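Local coordinates for protein putative peroxiredoxin MT2298 (Mycobacterium tuberculosis, PDB 5C04) that probably reduces hydrogen peroxide and organic hydroperoxides to water and alcohols through a peroxidatic thiol, drawing its electrons from mycoredoxin, at residues P10-R15 / Q103-F108; L35-L40 / G99-A104. The protein carries 1 engineered substitution. All blocks are in the same frame, centred on the assembly; numbering follows the deposited sequence.

Overall arrangement
Both contacts use helix 100-104; only contact 1 extends into the turn that follows it, and their centres lie about 6 Å apart. Contact 2 is buried: strand 32-37 of the central sheet sends one phenylalanine against the helix, with no hydrogen bond between its two segments. Contact 1 is partly buried and sits farther out, where the segment leading into strand 13-16 meets the end of the helix; it buries 204 Å² against 113 Å² and includes a tyrosine-to-carbonyl bond. Tyr105 joins the two, because its ring meets that of Phe37 and packs on Leu35. On the other segment of contact 1, Phe12 packs on Val101, which belongs to contact 2.

Contact 1: P10-R15 / Q103-F108; sequences PDFTLR and QAYGVF
Tyr105 holds Pro10 in two ways, by its hydroxyl and by a ring face. Its OH donates to Pro10 O at 2.7 Å, meeting the oxygen off the C=O direction (C=O...donor angle 140°) and only slightly, 15°, out of the carbonyl plane. Pro10 CD lies over one face of the phenol, 3.9 Å from the ring centroid and displaced toward the rim, which meets the geometry of a CH-pi contact. The same proline also reaches the helix end, its CB 4.1 Å from Ala104 CB. Phe12 comes in from another direction: the OH of Tyr105 lies at the edge of its ring, 3.9 Å from Phe12 CE2, and the two side chains cross at about a right angle.

With CG opposite the carbonyl carbon (chi1 -80°), the Tyr105 ring is directed to the Pro10 segment. Across the ring plane from Pro10 lie Phe37 and Leu35; the Phe120 ring also meets that of Tyr105. The other segment is held by Asp11 OD1, which accepts from Arg25 N, and by a backbone bond between Phe12 and Leu24. Gly106 leaves helical geometry at positive phi, with bonds from Gly106 N to Gln103 O (3.0 Å) and, probably, from Val107 N to Ser102 O (2.9 Å). This is a Schellman motif closing helix 100-104, which here meets the chain entering strand 13-16 of the thioredoxin-fold peroxiredoxin domain.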
loop_
_atom_site.group_PDB
_atom_site.type_symbol
_atom_site.label_atom_id
_atom_site.label_comp_id
_atom_site.label_asym_id
_atom_site.label_seq_id
_atom_site.Cartn_x
_atom_site.Cartn_y
_atom_site.Cartn_z
ATOM N N PRO A 10 21.504 -7.361 5.832
ATOM C CA PRO A 10 20.736 -8.482 5.292
ATOM C C PRO A 10 20.492 -8.323 3.805
ATOM O O PRO A 10 20.148 -7.225 3.363
ATOM C CB PRO A 10 19.427 -8.415 6.084
ATOM C CG PRO A 10 19.849 -7.882 7.408
ATOM C CD PRO A 10 20.938 -6.889 7.108
ATOM N N ASP A 11 20.635 -9.396 3.028
ATOM C CA ASP A 11 20.339 -9.293 1.601
ATOM C C ASP A 11 18.832 -9.189 1.403
ATOM O O ASP A 11 18.026 -9.618 2.239
ATOM C CB ASP A 11 20.829 -10.496 0.780
ATOM C CG ASP A 11 21.086 -10.139 -0.714
ATOM O OD1 ASP A 11 20.961 -8.950 -1.126
ATOM O OD2 ASP A 11 21.461 -11.067 -1.477
ATOM N N PHE A 12 18.482 -8.594 0.281
ATOM C CA PHE A 12 17.096 -8.536 -0.121
ATOM C C PHE A 12 16.983 -8.450 -1.619
ATOM O O PHE A 12 17.899 -7.989 -2.289
ATOM C CB PHE A 12 16.356 -7.351 0.542
ATOM C CG PHE A 12 16.918 -5.973 0.204
ATOM C CD1 PHE A 12 16.698 -5.389 -1.037
ATOM C CD2 PHE A 12 17.654 -5.256 1.145
ATOM C CE1 PHE A 12 17.206 -4.129 -1.341
ATOM C CE2 PHE A 12 18.157 -3.996 0.850
ATOM C CZ PHE A 12 17.930 -3.425 -0.389
ATOM N N THR A 13 15.820 -8.879 -2.116
ATOM C CA THR A 13 15.442 -8.671 -3.500
ATOM C C THR A 13 14.019 -8.124 -3.509
ATOM O O THR A 13 13.088 -8.822 -3.071
ATOM C CB THR A 13 15.477 -9.981 -4.309
ATOM O OG1 THR A 13 16.751 -10.634 -4.133
ATOM C CG2 THR A 13 15.239 -9.704 -5.796
ATOM N N LEU A 14 13.852 -6.903 -4.023
ATOM C CA LEU A 14 12.538 -6.233 -4.026
ATOM C C LEU A 14 12.247 -5.607 -5.384
ATOM O O LEU A 14 13.143 -5.252 -6.144
ATOM C CB LEU A 14 12.491 -5.131 -2.939
ATOM C CG LEU A 14 12.649 -5.584 -1.486
ATOM C CD1 LEU A 14 12.769 -4.376 -0.554
ATOM C CD2 LEU A 14 11.530 -6.498 -0.991
ATOM N N ARG A 15 10.972 -5.428 -5.674
ATOM C CA ARG A 15 10.549 -4.726 -6.865
ATOM C C ARG A 15 10.626 -3.208 -6.756
ATOM O O ARG A 15 10.176 -2.622 -5.753
ATOM C CB ARG A 15 9.097 -5.088 -7.156
ATOM C CG ARG A 15 8.814 -6.572 -7.266
ATOM C CD ARG A 15 8.767 -6.978 -8.720
ATOM N NE ARG A 15 8.564 -8.408 -8.827
ATOM C CZ ARG A 15 8.967 -9.137 -9.853
ATOM N NH1 ARG A 15 9.603 -8.561 -10.872
ATOM N NH2 ARG A 15 8.755 -10.439 -9.846
ATOM N N GLN A 103 11.725 -5.383 8.871
ATOM C CA GLN A 103 11.923 -6.202 10.065
ATOM C C GLN A 103 13.342 -6.757 10.157
ATOM O O GLN A 103 13.910 -6.763 11.240
ATOM C CB GLN A 103 10.934 -7.369 10.092
ATOM C CG GLN A 103 9.509 -6.956 10.367
ATOM C CD GLN A 103 8.581 -8.152 10.315
ATOM O OE1 GLN A 103 8.710 -9.014 9.443
ATOM N NE2 GLN A 103 7.657 -8.225 11.259
ATOM N N ALA A 104 13.883 -7.237 9.038
ATOM C CA ALA A 104 15.275 -7.759 9.006
ATOM C C ALA A 104 16.283 -6.721 9.415
ATOM O O ALA A 104 17.354 -7.071 9.956
ATOM C CB ALA A 104 15.626 -8.269 7.613
ATOM N N TYR A 105 16.019 -5.449 9.100
ATOM C CA TYR A 105 16.908 -4.358 9.474
ATOM C C TYR A 105 16.589 -3.781 10.852
ATOM O O TYR A 105 17.326 -2.907 11.328
ATOM C CB TYR A 105 16.925 -3.249 8.383
ATOM C CG TYR A 105 17.813 -3.588 7.203
ATOM C CD1 TYR A 105 17.418 -4.497 6.216
ATOM C CD2 TYR A 105 19.094 -3.021 7.091
ATOM C CE1 TYR A 105 18.253 -4.835 5.150
ATOM C CE2 TYR A 105 19.920 -3.322 6.019
ATOM C CZ TYR A 105 19.513 -4.255 5.068
ATOM O OH TYR A 105 20.307 -4.597 3.998
ATOM N N GLY A 106 15.519 -4.260 11.483
ATOM C CA GLY A 106 15.122 -3.830 12.815
ATOM C C GLY A 106 14.453 -2.478 12.868
ATOM O O GLY A 106 14.434 -1.825 13.901
ATOM N N VAL A 107 13.852 -2.055 11.755
ATOM C CA VAL A 107 13.257 -0.719 11.704
ATOM C C VAL A 107 11.775 -0.729 11.344
ATOM O O VAL A 107 11.256 0.288 10.887
ATOM C CB VAL A 107 14.034 0.207 10.738
ATOM C CG1 VAL A 107 15.462 0.395 11.223
ATOM C CG2 VAL A 107 14.017 -0.339 9.323
ATOM N N PHE A 108 11.109 -1.850 11.570
ATOM C CA PHE A 108 9.670 -1.937 11.291
ATOM C C PHE A 108 8.902 -1.484 12.526
ATOM O O PHE A 108 9.271 -1.841 13.677
ATOM C CB PHE A 108 9.305 -3.357 10.885
ATOM C CG PHE A 108 7.880 -3.528 10.409
ATOM C CD1 PHE A 108 7.423 -2.902 9.255
ATOM C CD2 PHE A 108 7.012 -4.367 11.100
ATOM C CE1 PHE A 108 6.116 -3.127 8.809
ATOM C CE2 PHE A 108 5.705 -4.574 10.658
ATOM C CZ PHE A 108 5.266 -3.928 9.530
#

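Contact 2: L35-L40 / G99-A104; sequences LVFHPL and GAVSQA. Engineered in segment 35-40: His38 (natural residue Phe).
Phe37 lays the CD2-CE2 side of its ring along Ser102, where OG is 3.5 Å from CD2 and the Ser102 CA is 3.7 Å from CE2. The hydroxyl approaches obliquely, so the evidence supports van der Waals contact with CD2 and CE2, and no hydrogen bond to the ring. Val101 meets the far end: its CG1 methyl stands near the ring plane, 4.1 Å from Phe37 CZ, and the two side chains cross at about a right angle. The ring therefore touches two successive residues of helix 100-104, and Phe37 and Ser102 are also the residues whose CA atoms come closest across the contact, at 7.4 Å.

Phe37 reaches the helix with CG beside its own backbone N (chi1 -70°). Tyr105 adds a further ring, its plane at about 45° to that of Phe37. On the helix side, Ser102 OG bonds to Asp94 OD2, while Asp94 OD1 accepts from Val101 N; one carboxylate thus grips both residues that face the phenylalanine. Gly99 occupies the N-cap position, and its O accepts from Gln103 N at 2.9 Å to close the first turn. The strand is fixed separately, by backbone bonding of Phe37 with Gly118 and by Phe37 O accepting from Arg140 NH2. The next residue, His38, is an engineered substitution for phenylalanine and touches Cys46, the active-site cysteine by similarity; the Phe37 side chain itself lies about 9 Å from that of Cys46.

No hydrogen bond links the two segments: the contact is dispersive, although its closest helix atom is the serine oxygen, whose partner is Asp94. Ser102 CA, CB and OG pack on the CD2-CE2 side of Phe37, on strand 32-37 of the thioredoxin-fold sheet.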
loop_
_atom_site.group_PDB
_atom_site.type_symbol
_atom_site.label_atom_id
_atom_site.label_comp_id
_atom_site.label_asym_id
_atom_site.label_seq_id
_atom_site.Cartn_x
_atom_site.Cartn_y
_atom_site.Cartn_z
ATOM N N LEU A 35 20.404 3.215 2.092
ATOM C CA LEU A 35 19.037 2.644 2.245
ATOM C C LEU A 35 18.194 3.603 3.051
ATOM O O LEU A 35 18.490 3.854 4.235
ATOM C CB LEU A 35 19.085 1.312 2.988
ATOM C CG LEU A 35 19.955 0.223 2.356
ATOM C CD1 LEU A 35 19.918 -1.032 3.198
ATOM C CD2 LEU A 35 19.536 -0.069 0.927
ATOM N N VAL A 36 17.155 4.161 2.408
ATOM C CA VAL A 36 16.250 5.114 3.059
ATOM C C VAL A 36 14.878 4.434 3.257
ATOM O O VAL A 36 14.003 4.452 2.373
ATOM C CB VAL A 36 16.115 6.433 2.264
ATOM C CG1 VAL A 36 15.228 7.420 3.026
ATOM C CG2 VAL A 36 17.517 7.037 1.971
ATOM N N PHE A 37 14.716 3.828 4.417
ATOM C CA PHE A 37 13.384 3.291 4.811
ATOM C C PHE A 37 12.488 4.455 5.161
ATOM O O PHE A 37 12.929 5.418 5.792
ATOM C CB PHE A 37 13.507 2.346 6.006
ATOM C CG PHE A 37 14.178 1.038 5.682
ATOM C CD1 PHE A 37 15.564 0.897 5.759
ATOM C CD2 PHE A 37 13.427 -0.075 5.337
ATOM C CE1 PHE A 37 16.181 -0.320 5.486
ATOM C CE2 PHE A 37 14.036 -1.298 5.072
ATOM C CZ PHE A 37 15.406 -1.410 5.132
ATOM N N HIS A 38 11.205 4.373 4.796
ATOM C CA HIS A 38 10.283 5.435 5.179
ATOM C C HIS A 38 8.860 4.900 5.271
ATOM O O HIS A 38 8.546 3.885 4.639
ATOM C CB HIS A 38 10.378 6.638 4.251
ATOM C CG HIS A 38 9.882 6.366 2.888
ATOM N ND1 HIS A 38 8.593 6.687 2.513
ATOM C CD2 HIS A 38 10.437 5.719 1.835
ATOM C CE1 HIS A 38 8.398 6.293 1.273
ATOM N NE2 HIS A 38 9.489 5.711 0.836
ATOM N N PRO A 39 8.017 5.565 6.076
ATOM C CA PRO A 39 6.645 5.121 6.270
ATOM C C PRO A 39 5.740 4.918 5.040
ATOM O O PRO A 39 5.325 3.784 4.774
ATOM C CB PRO A 39 6.078 6.200 7.199
ATOM C CG PRO A 39 7.223 6.580 8.046
ATOM C CD PRO A 39 8.443 6.479 7.146
ATOM N N LEU A 40 5.400 5.975 4.306
ATOM C CA LEU A 40 4.326 5.868 3.331
ATOM C C LEU A 40 4.393 6.908 2.236
ATOM O O LEU A 40 4.491 8.117 2.502
ATOM C CB LEU A 40 2.960 6.031 4.001
ATOM C CG LEU A 40 2.389 4.881 4.858
ATOM C CD1 LEU A 40 1.075 5.326 5.509
ATOM C CD2 LEU A 40 2.220 3.619 4.030
ATOM N N GLY A 99 6.495 -5.642 5.147
ATOM C CA GLY A 99 7.517 -5.177 6.057
ATOM C C GLY A 99 8.650 -6.151 6.375
ATOM O O GLY A 99 9.373 -5.914 7.342
ATOM N N ALA A 100 8.838 -7.201 5.574
ATOM C CA ALA A 100 9.845 -8.242 5.933
ATOM C C ALA A 100 11.264 -7.689 5.951
ATOM O O ALA A 100 12.040 -7.981 6.866
ATOM C CB ALA A 100 9.755 -9.424 4.985
ATOM N N VAL A 101 11.608 -6.895 4.934
ATOM C CA VAL A 101 12.967 -6.310 4.873
ATOM C C VAL A 101 13.141 -5.314 6.002
ATOM O O VAL A 101 14.169 -5.305 6.699
ATOM C CB VAL A 101 13.278 -5.718 3.497
ATOM C CG1 VAL A 101 14.668 -5.091 3.498
ATOM C CG2 VAL A 101 13.182 -6.823 2.447
ATOM N N SER A 102 12.138 -4.471 6.213
ATOM C CA SER A 102 12.156 -3.533 7.328
ATOM C C SER A 102 12.393 -4.246 8.679
ATOM O O SER A 102 13.195 -3.794 9.514
ATOM C CB SER A 102 10.852 -2.721 7.336
ATOM O OG SER A 102 10.681 -2.019 6.115
ATOM N N GLN A 103 11.725 -5.383 8.871
ATOM C CA GLN A 103 11.923 -6.202 10.065
ATOM C C GLN A 103 13.342 -6.757 10.157
ATOM O O GLN A 103 13.910 -6.763 11.240
ATOM C CB GLN A 103 10.934 -7.369 10.092
ATOM C CG GLN A 103 9.509 -6.956 10.367
ATOM C CD GLN A 103 8.581 -8.152 10.315
ATOM O OE1 GLN A 103 8.710 -9.014 9.443
ATOM N NE2 GLN A 103 7.657 -8.225 11.259
ATOM N N ALA A 104 13.883 -7.237 9.038
ATOM C CA ALA A 104 15.275 -7.759 9.006
ATOM C C ALA A 104 16.283 -6.721 9.415
ATOM O O ALA A 104 17.354 -7.071 9.956
ATOM C CB ALA A 104 15.626 -8.269 7.613
#